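PrgZ (Enterococcus faecalis, PDB 4FAJ) is a membrane-anchored extracellular pheromone receptor of the bacterial solute-binding protein 5 family that binds peptide, probably for delivery to a peptide transporter. Local coordinates at residues A[340-345]-A[526-531]; A[385-390]-A[520-525]; A[236-241]-A[265-270]. All coordinates share one frame; numbering follows the deposited sequence.

Along the chain, interaction 3 (236-241 with 265-270) closes before interaction 1 (340-345 with 526-531) opens, and interaction 2 (385-390 with 520-525) is nested inside the loop that interaction 1 closes. Interactions 1 and 2 are neighbours, with centres about 7 Å apart: helix 510-524 is followed, after a short turn, by strand 528-539, and Tyr344 O meets Asn390 N at 2.9 Å in a probable hydrogen bond. Interaction 3 lies on the opposite side of the chain's centre, its centre about 43 Å from that of interaction 1. It lays the zinc-binding connection 265-270 on the start of strand 239-243, whereas strand 528-539 of interaction 1 leads to the bound peptide.

Interaction 1. Residues A[340-345]-A[526-531]; sequences KAINYA and GVVPIF
The side chain of Val528 overlaps one flank of helix 336-345, its two methyl groups shared between consecutive helical residues. CG2 meets Ile342 CG2 at 4.2 Å, a methyl-to-methyl contact in which the two side chains cross at about a right angle. CG1 lies beside Asn343, 4.0 Å from its OD1 and 4.1 Å from its CA, and so leans on both the amide and the backbone of the helix. Val528 CG1 is anti to its own backbone N (chi1 175°), which leaves CG2 beside that N and splits the two branches between Ile342 and Asn343. Asn343 also extends anti to its backbone N (chi1 174°), carrying OD1 to the valine methyl while ND2 sits 4.1 Å above the plane of the Tyr344 ring, over its centre. The buried OD1 is not left to the valine alone, since Arg348 NH2 gives it a weak hydrogen bond. Arg348 NE is also hydrogen-bonded to Pro529 O, and its side chain touches Val528, tying the start of helix 348-356 to both segments.

The contact thus sets helix 336-345 against the beginning of strand 528-539, which pairs antiparallel with strand 311-324 in the large mixed sheet. The backbone of Val528 is hydrogen-bonded to that of Leu322, and two residues further on the regular pairing is interrupted by a classic beta bulge, where Ile530 and Phe531 both face Met320. At the bulge, the Phe531 ring stacks edge-to-face with an aromatic side chain of the bound peptide, so the strand packed on the helix at Val528 lines the ligand site only three residues later.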
ATOM      1  N   LYS A 340      -5.427   1.451 -25.051  1.00 15.31           N
ATOM      2  CA  LYS A 340      -4.614   2.597 -25.455  1.00 15.88           C
ATOM      3  C   LYS A 340      -5.454   3.852 -25.631  1.00 16.09           C
ATOM      4  O   LYS A 340      -5.009   4.944 -25.281  1.00 15.23           O
ATOM      5  CB  LYS A 340      -3.837   2.277 -26.737  1.00 16.67           C
ATOM      6  CG  LYS A 340      -2.775   1.226 -26.517  1.00 18.05           C
ATOM      7  CD  LYS A 340      -2.044   0.888 -27.818  1.00 20.82           C
ATOM      8  CE  LYS A 340      -0.881  -0.058 -27.557  1.00 21.92           C
ATOM      9  NZ  LYS A 340      -0.273  -0.531 -28.838  1.00 24.32           N
ATOM     10  N   ALA A 341      -6.672   3.703 -26.155  1.00 16.05           N
ATOM     11  CA  ALA A 341      -7.599   4.840 -26.238  1.00 16.63           C
ATOM     12  C   ALA A 341      -7.880   5.419 -24.850  1.00 16.04           C
ATOM     13  O   ALA A 341      -7.878   6.628 -24.675  1.00 15.23           O
ATOM     14  CB  ALA A 341      -8.893   4.439 -26.913  1.00 16.86           C
ATOM     15  N   ILE A 342      -8.114   4.545 -23.876  1.00 15.91           N
ATOM     16  CA  ILE A 342      -8.383   4.975 -22.499  1.00 15.84           C
ATOM     17  C   ILE A 342      -7.183   5.765 -21.963  1.00 15.49           C
ATOM     18  O   ILE A 342      -7.344   6.883 -21.442  1.00 15.09           O
ATOM     19  CB  ILE A 342      -8.724   3.770 -21.579  1.00 15.62           C
ATOM     20  CG1 ILE A 342     -10.086   3.171 -21.968  1.00 16.31           C
ATOM     21  CG2 ILE A 342      -8.734   4.173 -20.101  1.00 16.27           C
ATOM     22  CD1 ILE A 342     -10.377   1.829 -21.276  1.00 16.50           C
ATOM     23  N   ASN A 343      -5.986   5.207 -22.127  1.00 15.10           N
ATOM     24  CA  ASN A 343      -4.765   5.874 -21.680  1.00 15.44           C
ATOM     25  C   ASN A 343      -4.602   7.272 -22.287  1.00 15.42           C
ATOM     26  O   ASN A 343      -4.377   8.239 -21.565  1.00 15.61           O
ATOM     27  CB  ASN A 343      -3.525   5.045 -22.011  1.00 15.50           C
ATOM     28  CG  ASN A 343      -2.246   5.776 -21.691  1.00 15.99           C
ATOM     29  OD1 ASN A 343      -1.977   6.093 -20.530  1.00 18.22           O
ATOM     30  ND2 ASN A 343      -1.466   6.083 -22.718  1.00 20.22           N
ATOM     31  N   TYR A 344      -4.705   7.379 -23.606  1.00 16.03           N
ATOM     32  CA  TYR A 344      -4.497   8.673 -24.272  1.00 16.67           C
ATOM     33  C   TYR A 344      -5.590   9.702 -23.957  1.00 16.98           C
ATOM     34  O   TYR A 344      -5.363  10.917 -24.080  1.00 16.28           O
ATOM     35  CB  TYR A 344      -4.352   8.494 -25.784  1.00 17.75           C
ATOM     36  CG  TYR A 344      -2.987   8.000 -26.195  1.00 19.17           C
ATOM     37  CD1 TYR A 344      -1.857   8.781 -25.994  1.00 22.21           C
ATOM     38  CD2 TYR A 344      -2.821   6.749 -26.778  1.00 21.88           C
ATOM     39  CE1 TYR A 344      -0.607   8.341 -26.377  1.00 22.41           C
ATOM     40  CE2 TYR A 344      -1.574   6.296 -27.160  1.00 22.10           C
ATOM     41  CZ  TYR A 344      -0.467   7.092 -26.949  1.00 24.47           C
ATOM     42  OH  TYR A 344       0.780   6.638 -27.326  1.00 25.95           O
ATOM     43  N   ALA A 345      -6.765   9.224 -23.550  1.00 16.76           N
ATOM     44  CA  ALA A 345      -7.891  10.107 -23.277  1.00 17.55           C
ATOM     45  C   ALA A 345      -7.806  10.833 -21.930  1.00 17.80           C
ATOM     46  O   ALA A 345      -8.537  11.806 -21.720  1.00 18.23           O
ATOM     47  CB  ALA A 345      -9.203   9.334 -23.364  1.00 17.42           C
ATOM     48  N   GLY A 526      -1.304  -2.515 -20.023  1.00 15.33           N
ATOM     49  CA  GLY A 526      -1.889  -3.449 -19.072  1.00 14.95           C
ATOM     50  C   GLY A 526      -2.471  -2.802 -17.827  1.00 14.59           C
ATOM     51  O   GLY A 526      -3.230  -3.442 -17.096  1.00 14.50           O
ATOM     52  N   VAL A 527      -2.102  -1.542 -17.596  1.00 14.55           N
ATOM     53  CA  VAL A 527      -2.591  -0.727 -16.480  1.00 14.55           C
ATOM     54  C   VAL A 527      -2.411   0.740 -16.888  1.00 14.66           C
ATOM     55  O   VAL A 527      -1.458   1.054 -17.600  1.00 15.25           O
ATOM     56  CB  VAL A 527      -1.808  -1.024 -15.184  1.00 14.56           C
ATOM     57  CG1 VAL A 527      -0.368  -0.457 -15.247  1.00 13.97           C
ATOM     58  CG2 VAL A 527      -2.561  -0.507 -13.974  1.00 14.12           C
ATOM     59  N   VAL A 528      -3.328   1.616 -16.479  1.00 14.55           N
ATOM     60  CA  VAL A 528      -3.264   3.044 -16.847  1.00 15.35           C
ATOM     61  C   VAL A 528      -2.872   3.878 -15.621  1.00 14.66           C
ATOM     62  O   VAL A 528      -3.677   4.015 -14.703  1.00 14.83           O
ATOM     63  CB  VAL A 528      -4.622   3.576 -17.364  1.00 15.23           C
ATOM     64  CG1 VAL A 528      -4.559   5.111 -17.616  1.00 17.05           C
ATOM     65  CG2 VAL A 528      -5.046   2.849 -18.625  1.00 17.05           C
ATOM     66  N   PRO A 529      -1.643   4.417 -15.593  1.00 14.62           N
ATOM     67  CA  PRO A 529      -1.271   5.308 -14.483  1.00 14.39           C
ATOM     68  C   PRO A 529      -1.868   6.695 -14.668  1.00 14.72           C
ATOM     69  O   PRO A 529      -1.826   7.265 -15.777  1.00 14.25           O
ATOM     70  CB  PRO A 529       0.265   5.337 -14.527  1.00 14.87           C
ATOM     71  CG  PRO A 529       0.671   4.733 -15.793  1.00 14.71           C
ATOM     72  CD  PRO A 529      -0.532   4.224 -16.539  1.00 14.95           C
ATOM     73  N   ILE A 530      -2.440   7.224 -13.591  1.00 14.08           N
ATOM     74  CA  ILE A 530      -3.177   8.467 -13.655  1.00 14.58           C
ATOM     75  C   ILE A 530      -2.387   9.568 -12.977  1.00 14.00           C
ATOM     76  O   ILE A 530      -1.901  10.469 -13.646  1.00 14.01           O
ATOM     77  CB  ILE A 530      -4.578   8.358 -13.016  1.00 14.38           C
ATOM     78  CG1 ILE A 530      -5.343   7.153 -13.582  1.00 16.23           C
ATOM     79  CG2 ILE A 530      -5.377   9.644 -13.306  1.00 16.10           C
ATOM     80  CD1 ILE A 530      -6.609   6.812 -12.782  1.00 17.80           C
ATOM     81  N   PHE A 531      -2.269   9.499 -11.652  1.00 13.97           N
ATOM     82  CA  PHE A 531      -1.532  10.514 -10.906  1.00 13.89           C
ATOM     83  C   PHE A 531      -0.785   9.945  -9.702  1.00 13.72           C
ATOM     84  O   PHE A 531      -1.086   8.857  -9.222  1.00 13.33           O
ATOM     85  CB  PHE A 531      -2.452  11.651 -10.479  1.00 14.96           C
ATOM     86  CG  PHE A 531      -3.504  11.261  -9.483  1.00 14.80           C
ATOM     87  CD1 PHE A 531      -4.730  10.793  -9.907  1.00 16.99           C
ATOM     88  CD2 PHE A 531      -3.286  11.412  -8.112  1.00 17.07           C
ATOM     89  CE1 PHE A 531      -5.729  10.440  -8.993  1.00 16.71           C
ATOM     90  CE2 PHE A 531      -4.282  11.072  -7.190  1.00 16.96           C
ATOM     91  CZ  PHE A 531      -5.500  10.578  -7.634  1.00 16.50           C
TER

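Interaction 2. Residues A[385-390]-A[520-525]; sequences KLVEFN and LLINDM
Ile522 and Met525, which meet Leu386 and Val387 of the loop that follows strand 361-362, belong to a Schellman motif ending helix 510-524. Met525 is its C-prime residue, with a positive phi; Gly526 N reaches back to Leu521 O at 3.0 Å, and Met525 N makes a weak bond to Ile522 O. The loop lies against this helix end through apolar side chains.

Ile522 is the residue both loop side chains share. Its CD1 methyl touches Leu386 CD1 at 3.6 Å and lies almost as near to Leu386 CB, so that it rests alongside the leucine branch and not merely against its end. The other branch, CG2, faces Val387 CG1 at 4.0 Å and lies 3.7 Å from the backbone oxygen of Leu386. Ile522 CG2 stands anti to the backbone N while CG1 is held beside it (chi1 -73°), and this spread lets one isoleucine bridge two consecutive loop residues. Both pairs of side chains cross nearly perpendicularly. The leucine, partly exposed, also touches Glu518 and Lys519 one turn earlier on the helix, and its backbone is hydrogen-bonded to Val364.

The loop carries its own salt bridge, Lys385 NZ to Glu388 OE2 at 2.6 Å, with the amine approaching from above the carboxylate plane. At the loop's far end Asn390 is the N-cap of helix 391-402: its OD1 accepts a bond from Gln393 N. Helix 336-345 also packs here, its Asn343 touching both Val387 and Met525. Doubly bent at its side chain, with chi2 and chi3 both near +55°, Met525 folds its terminal methyl back toward the loop, where CE ends 4.4 Å from Val387 CG1.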
ATOM      1  N   LYS A 385       8.852  10.423 -19.668  1.00 16.71           N
ATOM      2  CA  LYS A 385       7.439  10.704 -19.784  1.00 16.92           C
ATOM      3  C   LYS A 385       6.809   9.632 -20.691  1.00 16.81           C
ATOM      4  O   LYS A 385       6.701   9.810 -21.909  1.00 17.27           O
ATOM      5  CB  LYS A 385       7.222  12.113 -20.343  1.00 17.84           C
ATOM      6  CG  LYS A 385       5.826  12.659 -20.095  1.00 20.18           C
ATOM      7  CD  LYS A 385       5.689  14.044 -20.691  1.00 25.47           C
ATOM      8  CE  LYS A 385       4.599  14.850 -20.014  1.00 28.87           C
ATOM      9  NZ  LYS A 385       4.653  16.277 -20.463  1.00 32.80           N
ATOM     10  N   LEU A 386       6.386   8.530 -20.082  1.00 15.67           N
ATOM     11  CA  LEU A 386       5.941   7.334 -20.821  1.00 15.89           C
ATOM     12  C   LEU A 386       4.446   7.320 -21.149  1.00 16.18           C
ATOM     13  O   LEU A 386       4.010   6.539 -21.995  1.00 16.39           O
ATOM     14  CB  LEU A 386       6.315   6.070 -20.042  1.00 15.64           C
ATOM     15  CG  LEU A 386       7.809   5.770 -19.847  1.00 15.33           C
ATOM     16  CD1 LEU A 386       7.964   4.555 -18.943  1.00 17.44           C
ATOM     17  CD2 LEU A 386       8.539   5.548 -21.178  1.00 16.53           C
ATOM     18  N   VAL A 387       3.669   8.154 -20.455  1.00 17.00           N
ATOM     19  CA  VAL A 387       2.258   8.339 -20.752  1.00 17.68           C
ATOM     20  C   VAL A 387       1.972   9.826 -20.816  1.00 19.24           C
ATOM     21  O   VAL A 387       2.587  10.610 -20.086  1.00 19.09           O
ATOM     22  CB  VAL A 387       1.333   7.664 -19.702  1.00 17.34           C
ATOM     23  CG1 VAL A 387       1.504   6.146 -19.734  1.00 16.72           C
ATOM     24  CG2 VAL A 387       1.586   8.196 -18.294  1.00 17.07           C
ATOM     25  N   GLU A 388       1.061  10.213 -21.702  1.00 20.00           N
ATOM     26  CA  GLU A 388       0.654  11.611 -21.814  1.00 21.97           C
ATOM     27  C   GLU A 388      -0.644  11.738 -22.598  1.00 21.72           C
ATOM     28  O   GLU A 388      -0.810  11.089 -23.640  1.00 21.94           O
ATOM     29  CB  GLU A 388       1.732  12.440 -22.516  1.00 22.82           C
ATOM     30  CG  GLU A 388       1.483  13.949 -22.445  1.00 26.85           C
ATOM     31  CD  GLU A 388       2.615  14.763 -23.044  1.00 30.79           C
ATOM     32  OE1 GLU A 388       3.116  14.383 -24.122  1.00 34.55           O
ATOM     33  OE2 GLU A 388       3.007  15.785 -22.428  1.00 34.58           O
ATOM     34  N   PHE A 389      -1.536  12.585 -22.084  1.00 21.10           N
ATOM     35  CA  PHE A 389      -2.755  13.004 -22.769  1.00 21.15           C
ATOM     36  C   PHE A 389      -2.522  13.352 -24.234  1.00 21.37           C
ATOM     37  O   PHE A 389      -1.651  14.152 -24.562  1.00 21.60           O
ATOM     38  CB  PHE A 389      -3.341  14.223 -22.047  1.00 21.11           C
ATOM     39  CG  PHE A 389      -4.659  14.704 -22.600  1.00 21.46           C
ATOM     40  CD1 PHE A 389      -5.728  13.840 -22.754  1.00 21.63           C
ATOM     41  CD2 PHE A 389      -4.842  16.053 -22.912  1.00 21.65           C
ATOM     42  CE1 PHE A 389      -6.956  14.302 -23.251  1.00 23.54           C
ATOM     43  CE2 PHE A 389      -6.053  16.517 -23.399  1.00 22.65           C
ATOM     44  CZ  PHE A 389      -7.113  15.644 -23.567  1.00 23.09           C
ATOM     45  N   ASN A 390      -3.310  12.734 -25.110  1.00 21.16           N
ATOM     46  CA  ASN A 390      -3.334  13.072 -26.525  1.00 21.70           C
ATOM     47  C   ASN A 390      -4.716  12.700 -27.073  1.00 22.14           C
ATOM     48  O   ASN A 390      -4.933  11.585 -27.539  1.00 20.96           O
ATOM     49  CB  ASN A 390      -2.201  12.357 -27.276  1.00 21.99           C
ATOM     50  CG  ASN A 390      -1.991  12.899 -28.679  1.00 22.95           C
ATOM     51  OD1 ASN A 390      -2.947  13.203 -29.395  1.00 22.42           O
ATOM     52  ND2 ASN A 390      -0.725  13.009 -29.088  1.00 23.80           N
ATOM     53  N   LEU A 520       7.354  -2.244 -21.442  1.00 14.56           N
ATOM     54  CA  LEU A 520       6.542  -3.320 -22.013  1.00 15.21           C
ATOM     55  C   LEU A 520       5.096  -3.277 -21.448  1.00 14.36           C
ATOM     56  O   LEU A 520       4.122  -3.414 -22.182  1.00 14.33           O
ATOM     57  CB  LEU A 520       7.189  -4.676 -21.727  1.00 15.78           C
ATOM     58  CG  LEU A 520       6.540  -5.934 -22.292  1.00 18.11           C
ATOM     59  CD1 LEU A 520       6.276  -5.797 -23.784  1.00 20.85           C
ATOM     60  CD2 LEU A 520       7.431  -7.159 -21.997  1.00 19.77           C
ATOM     61  N   LEU A 521       4.970  -3.078 -20.145  1.00 13.44           N
ATOM     62  CA  LEU A 521       3.648  -2.950 -19.515  1.00 13.38           C
ATOM     63  C   LEU A 521       2.852  -1.779 -20.103  1.00 13.56           C
ATOM     64  O   LEU A 521       1.659  -1.894 -20.390  1.00 13.69           O
ATOM     65  CB  LEU A 521       3.815  -2.782 -18.008  1.00 12.66           C
ATOM     66  CG  LEU A 521       2.572  -2.565 -17.142  1.00 13.02           C
ATOM     67  CD1 LEU A 521       1.541  -3.673 -17.368  1.00 12.57           C
ATOM     68  CD2 LEU A 521       3.004  -2.514 -15.680  1.00 12.37           C
ATOM     69  N   ILE A 522       3.523  -0.654 -20.315  1.00 13.45           N
ATOM     70  CA  ILE A 522       2.870   0.534 -20.884  1.00 13.67           C
ATOM     71  C   ILE A 522       2.559   0.343 -22.374  1.00 14.10           C
ATOM     72  O   ILE A 522       1.477   0.731 -22.850  1.00 13.38           O
ATOM     73  CB  ILE A 522       3.710   1.808 -20.624  1.00 13.76           C
ATOM     74  CG1 ILE A 522       3.587   2.178 -19.147  1.00 15.56           C
ATOM     75  CG2 ILE A 522       3.249   2.961 -21.525  1.00 12.75           C
ATOM     76  CD1 ILE A 522       4.641   3.081 -18.641  1.00 17.44           C
ATOM     77  N   ASN A 523       3.469  -0.310 -23.094  1.00 14.36           N
ATOM     78  CA  ASN A 523       3.251  -0.586 -24.511  1.00 15.33           C
ATOM     79  C   ASN A 523       2.096  -1.559 -24.750  1.00 16.04           C
ATOM     80  O   ASN A 523       1.405  -1.455 -25.756  1.00 15.03           O
ATOM     81  CB  ASN A 523       4.532  -1.115 -25.156  1.00 15.64           C
ATOM     82  CG  ASN A 523       5.615  -0.054 -25.234  1.00 16.65           C
ATOM     83  OD1 ASN A 523       5.362   1.128 -24.968  1.00 18.29           O
ATOM     84  ND2 ASN A 523       6.808  -0.457 -25.621  1.00 16.46           N
ATOM     85  N   ASP A 524       1.906  -2.499 -23.826  1.00 15.56           N
ATOM     86  CA  ASP A 524       0.747  -3.409 -23.847  1.00 16.44           C
ATOM     87  C   ASP A 524      -0.506  -2.709 -23.310  1.00 16.39           C
ATOM     88  O   ASP A 524      -1.617  -3.203 -23.489  1.00 17.05           O
ATOM     89  CB  ASP A 524       0.997  -4.639 -22.957  1.00 16.23           C
ATOM     90  CG  ASP A 524       1.940  -5.669 -23.575  1.00 18.92           C
ATOM     91  OD1 ASP A 524       2.241  -5.594 -24.782  1.00 19.58           O
ATOM     92  OD2 ASP A 524       2.376  -6.586 -22.824  1.00 19.24           O
ATOM     93  N   MET A 525      -0.293  -1.563 -22.658  1.00 16.43           N
ATOM     94  CA  MET A 525      -1.240  -0.863 -21.769  1.00 17.04           C
ATOM     95  C   MET A 525      -2.034  -1.798 -20.862  1.00 16.25           C
ATOM     96  O   MET A 525      -3.268  -1.848 -20.915  1.00 16.37           O
ATOM     97  CB  MET A 525      -2.171   0.091 -22.531  1.00 18.00           C
ATOM     98  CG  MET A 525      -2.882   1.122 -21.628  1.00 19.15           C
ATOM     99  SD  MET A 525      -1.839   2.117 -20.539  1.00 25.01           S
ATOM    100  CE  MET A 525      -0.693   2.843 -21.683  1.00 22.95           C
TER

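Interaction 3. Residues A[236-241]-A[265-270]; sequences NGAFNL and KDVSMD. With ZN (zinc ion), chain E.
Apolar packing accounts for most of the touching surface, and Val267 stands at its middle. Its CG2 methyl lies 4.1 Å from Ala238 CB, while CG1, anti to the backbone N (chi1 -175°), reaches the Phe239 ring at CZ, 3.8 Å away. The methyl approaches that ring obliquely, neither squarely over it nor in its plane. At the neighbouring ring atom, Phe239 CE1 is 3.9 Å from Met269 CB. Beyond CB the methionine chain is bent at chi2 and chi3 and turns away from the phenylalanine, so only the base of this side chain packs on the ring; the Met269 side chain also touches Ile562.

A carbonyl oxygen joins the apolar groups: Met269 O lies at the edge of the Phe239 ring, near its plane, 3.8 Å from CE1. It is buried by the contact and has no hydrogen-bonding partner in the model.

These contacts belong to a four-stranded mixed sheet in the order 61-66, 271-276, 252-257, 239-243. Phe239 opens the outer strand 239-243 and Ala238 immediately precedes it, and residues 265-270 form the connection running from strand 252-257 to strand 271-276, so the connection folds over the beginning of the outer strand. Phe239 also packs on Ile255 of the neighbouring strand, and Lys257 NZ is hydrogen-bonded to Val267 O, adding a polar tie from that strand.

Metal coordination adjoins the apolar patch. Asp266, directly before Val267, binds a zinc ion through OD2 at 2.0 Å, with OD1 at 3.5 Å, so the carboxylate is monodentate. Asp263 OD2 is the second protein ligand, and Asp263 OD1 makes a salt bridge with Lys265. Lys559 NZ is also hydrogen-bonded to Asp266 OD2, which would place positive charge next to the metal-bound oxygen.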
ATOM      1  N   ASN A 236       2.129  -6.016  20.170  1.00 16.81           N
ATOM      2  CA  ASN A 236       3.437  -5.815  20.804  1.00 17.21           C
ATOM      3  C   ASN A 236       4.075  -4.453  20.574  1.00 16.62           C
ATOM      4  O   ASN A 236       5.297  -4.311  20.734  1.00 17.32           O
ATOM      5  CB  ASN A 236       4.408  -6.879  20.282  1.00 17.45           C
ATOM      6  CG  ASN A 236       4.666  -6.744  18.787  1.00 17.36           C
ATOM      7  OD1 ASN A 236       3.828  -6.221  18.047  1.00 16.95           O
ATOM      8  ND2 ASN A 236       5.828  -7.213  18.336  1.00 17.99           N
ATOM      9  N   GLY A 237       3.273  -3.454  20.206  1.00 15.97           N
ATOM     10  CA  GLY A 237       3.791  -2.164  19.774  1.00 15.10           C
ATOM     11  C   GLY A 237       3.718  -1.054  20.800  1.00 15.22           C
ATOM     12  O   GLY A 237       3.449  -1.284  21.970  1.00 14.95           O
ATOM     13  N   ALA A 238       3.972   0.159  20.330  1.00 14.31           N
ATOM     14  CA  ALA A 238       3.991   1.350  21.175  1.00 14.68           C
ATOM     15  C   ALA A 238       2.647   1.597  21.853  1.00 15.00           C
ATOM     16  O   ALA A 238       2.592   2.112  22.976  1.00 15.76           O
ATOM     17  CB  ALA A 238       4.392   2.561  20.341  1.00 14.16           C
ATOM     18  N   PHE A 239       1.573   1.231  21.161  1.00 15.02           N
ATOM     19  CA  PHE A 239       0.220   1.391  21.663  1.00 15.31           C
ATOM     20  C   PHE A 239      -0.533   0.075  21.618  1.00 15.37           C
ATOM     21  O   PHE A 239      -0.157  -0.825  20.883  1.00 16.11           O
ATOM     22  CB  PHE A 239      -0.504   2.447  20.828  1.00 15.04           C
ATOM     23  CG  PHE A 239       0.212   3.751  20.784  1.00 15.34           C
ATOM     24  CD1 PHE A 239       0.002   4.705  21.772  1.00 14.78           C
ATOM     25  CD2 PHE A 239       1.117   4.028  19.762  1.00 16.00           C
ATOM     26  CE1 PHE A 239       0.683   5.919  21.745  1.00 16.65           C
ATOM     27  CE2 PHE A 239       1.788   5.228  19.730  1.00 16.49           C
ATOM     28  CZ  PHE A 239       1.574   6.180  20.730  1.00 16.11           C
ATOM     29  N   ASN A 240      -1.567  -0.039  22.450  1.00 16.18           N
ATOM     30  CA  ASN A 240      -2.509  -1.152  22.410  1.00 16.51           C
ATOM     31  C   ASN A 240      -3.778  -0.685  21.713  1.00 16.85           C
ATOM     32  O   ASN A 240      -4.127   0.481  21.789  1.00 17.25           O
ATOM     33  CB  ASN A 240      -2.906  -1.596  23.821  1.00 17.03           C
ATOM     34  CG  ASN A 240      -1.796  -2.304  24.565  1.00 17.47           C
ATOM     35  OD1 ASN A 240      -0.934  -2.937  23.969  1.00 16.32           O
ATOM     36  ND2 ASN A 240      -1.846  -2.229  25.899  1.00 17.09           N
ATOM     37  N   LEU A 241      -4.479  -1.581  21.043  1.00 17.75           N
ATOM     38  CA  LEU A 241      -5.784  -1.224  20.461  1.00 18.52           C
ATOM     39  C   LEU A 241      -6.819  -1.416  21.557  1.00 20.10           C
ATOM     40  O   LEU A 241      -7.070  -2.549  21.970  1.00 20.77           O
ATOM     41  CB  LEU A 241      -6.106  -2.088  19.248  1.00 17.99           C
ATOM     42  CG  LEU A 241      -7.464  -1.824  18.572  1.00 18.24           C
ATOM     43  CD1 LEU A 241      -7.520  -0.431  17.962  1.00 16.52           C
ATOM     44  CD2 LEU A 241      -7.751  -2.882  17.509  1.00 17.65           C
ATOM     45  N   LYS A 265       9.456   3.968  27.431  1.00 23.82           N
ATOM     46  CA  LYS A 265      10.052   5.223  27.917  1.00 24.49           C
ATOM     47  C   LYS A 265      10.068   6.361  26.870  1.00 24.38           C
ATOM     48  O   LYS A 265      10.076   7.538  27.234  1.00 24.31           O
ATOM     49  CB  LYS A 265      11.468   4.978  28.459  1.00 25.11           C
ATOM     50  CG  LYS A 265      12.552   4.876  27.386  1.00 26.29           C
ATOM     51  CD  LYS A 265      13.941   4.668  28.004  1.00 29.14           C
ATOM     52  CE  LYS A 265      15.003   4.479  26.929  1.00 30.28           C
ATOM     53  NZ  LYS A 265      14.741   3.272  26.098  1.00 31.52           N
ATOM     54  N   ASP A 266      10.069   6.010  25.587  1.00 23.60           N
ATOM     55  CA  ASP A 266      10.038   7.000  24.494  1.00 23.67           C
ATOM     56  C   ASP A 266       8.636   7.489  24.102  1.00 22.76           C
ATOM     57  O   ASP A 266       8.504   8.413  23.294  1.00 22.73           O
ATOM     58  CB  ASP A 266      10.689   6.403  23.241  1.00 23.77           C
ATOM     59  CG  ASP A 266      12.202   6.446  23.275  1.00 26.11           C
ATOM     60  OD1 ASP A 266      12.796   6.821  24.306  1.00 28.46           O
ATOM     61  OD2 ASP A 266      12.802   6.089  22.242  1.00 31.04           O
ATOM     62  N   VAL A 267       7.596   6.860  24.644  1.00 22.17           N
ATOM     63  CA  VAL A 267       6.227   7.133  24.247  1.00 21.45           C
ATOM     64  C   VAL A 267       5.555   8.114  25.212  1.00 22.26           C
ATOM     65  O   VAL A 267       5.442   7.832  26.406  1.00 21.80           O
ATOM     66  CB  VAL A 267       5.421   5.807  24.165  1.00 21.50           C
ATOM     67  CG1 VAL A 267       4.005   6.049  23.637  1.00 21.24           C
ATOM     68  CG2 VAL A 267       6.146   4.830  23.257  1.00 19.63           C
ATOM     69  N   SER A 268       5.107   9.256  24.693  1.00 22.20           N
ATOM     70  CA  SER A 268       4.439  10.279  25.526  1.00 23.15           C
ATOM     71  C   SER A 268       2.922  10.226  25.476  1.00 22.90           C
ATOM     72  O   SER A 268       2.275  10.597  26.436  1.00 22.42           O
ATOM     73  CB  SER A 268       4.867  11.687  25.119  1.00 23.35           C
ATOM     74  OG  SER A 268       6.273  11.830  25.163  1.00 25.94           O
ATOM     75  N   MET A 269       2.344   9.814  24.347  1.00 22.53           N
ATOM     76  CA  MET A 269       0.898   9.881  24.203  1.00 22.75           C
ATOM     77  C   MET A 269       0.202   8.848  25.087  1.00 23.46           C
ATOM     78  O   MET A 269       0.593   7.684  25.117  1.00 23.64           O
ATOM     79  CB  MET A 269       0.481   9.684  22.740  1.00 22.08           C
ATOM     80  CG  MET A 269       0.993  10.768  21.799  1.00 21.51           C
ATOM     81  SD  MET A 269       0.317  12.407  22.124  1.00 20.38           S
ATOM     82  CE  MET A 269      -1.387  12.223  21.603  1.00 19.70           C
ATOM     83  N   ASP A 270      -0.833   9.292  25.799  1.00 24.21           N
ATOM     84  CA  ASP A 270      -1.676   8.411  26.608  1.00 24.63           C
ATOM     85  C   ASP A 270      -2.653   7.671  25.711  1.00 23.61           C
ATOM     86  O   ASP A 270      -2.886   6.477  25.873  1.00 23.24           O
ATOM     87  CB  ASP A 270      -2.476   9.219  27.624  1.00 25.66           C
ATOM     88  CG  ASP A 270      -1.596   9.906  28.671  1.00 28.77           C
ATOM     89  OD1 ASP A 270      -0.445   9.479  28.907  1.00 31.82           O
ATOM     90  OD2 ASP A 270      -2.080  10.890  29.264  1.00 34.03           O
TER
HETATM   91 ZN    ZN E 603      13.870   4.476  21.927  1.00 32.50          ZN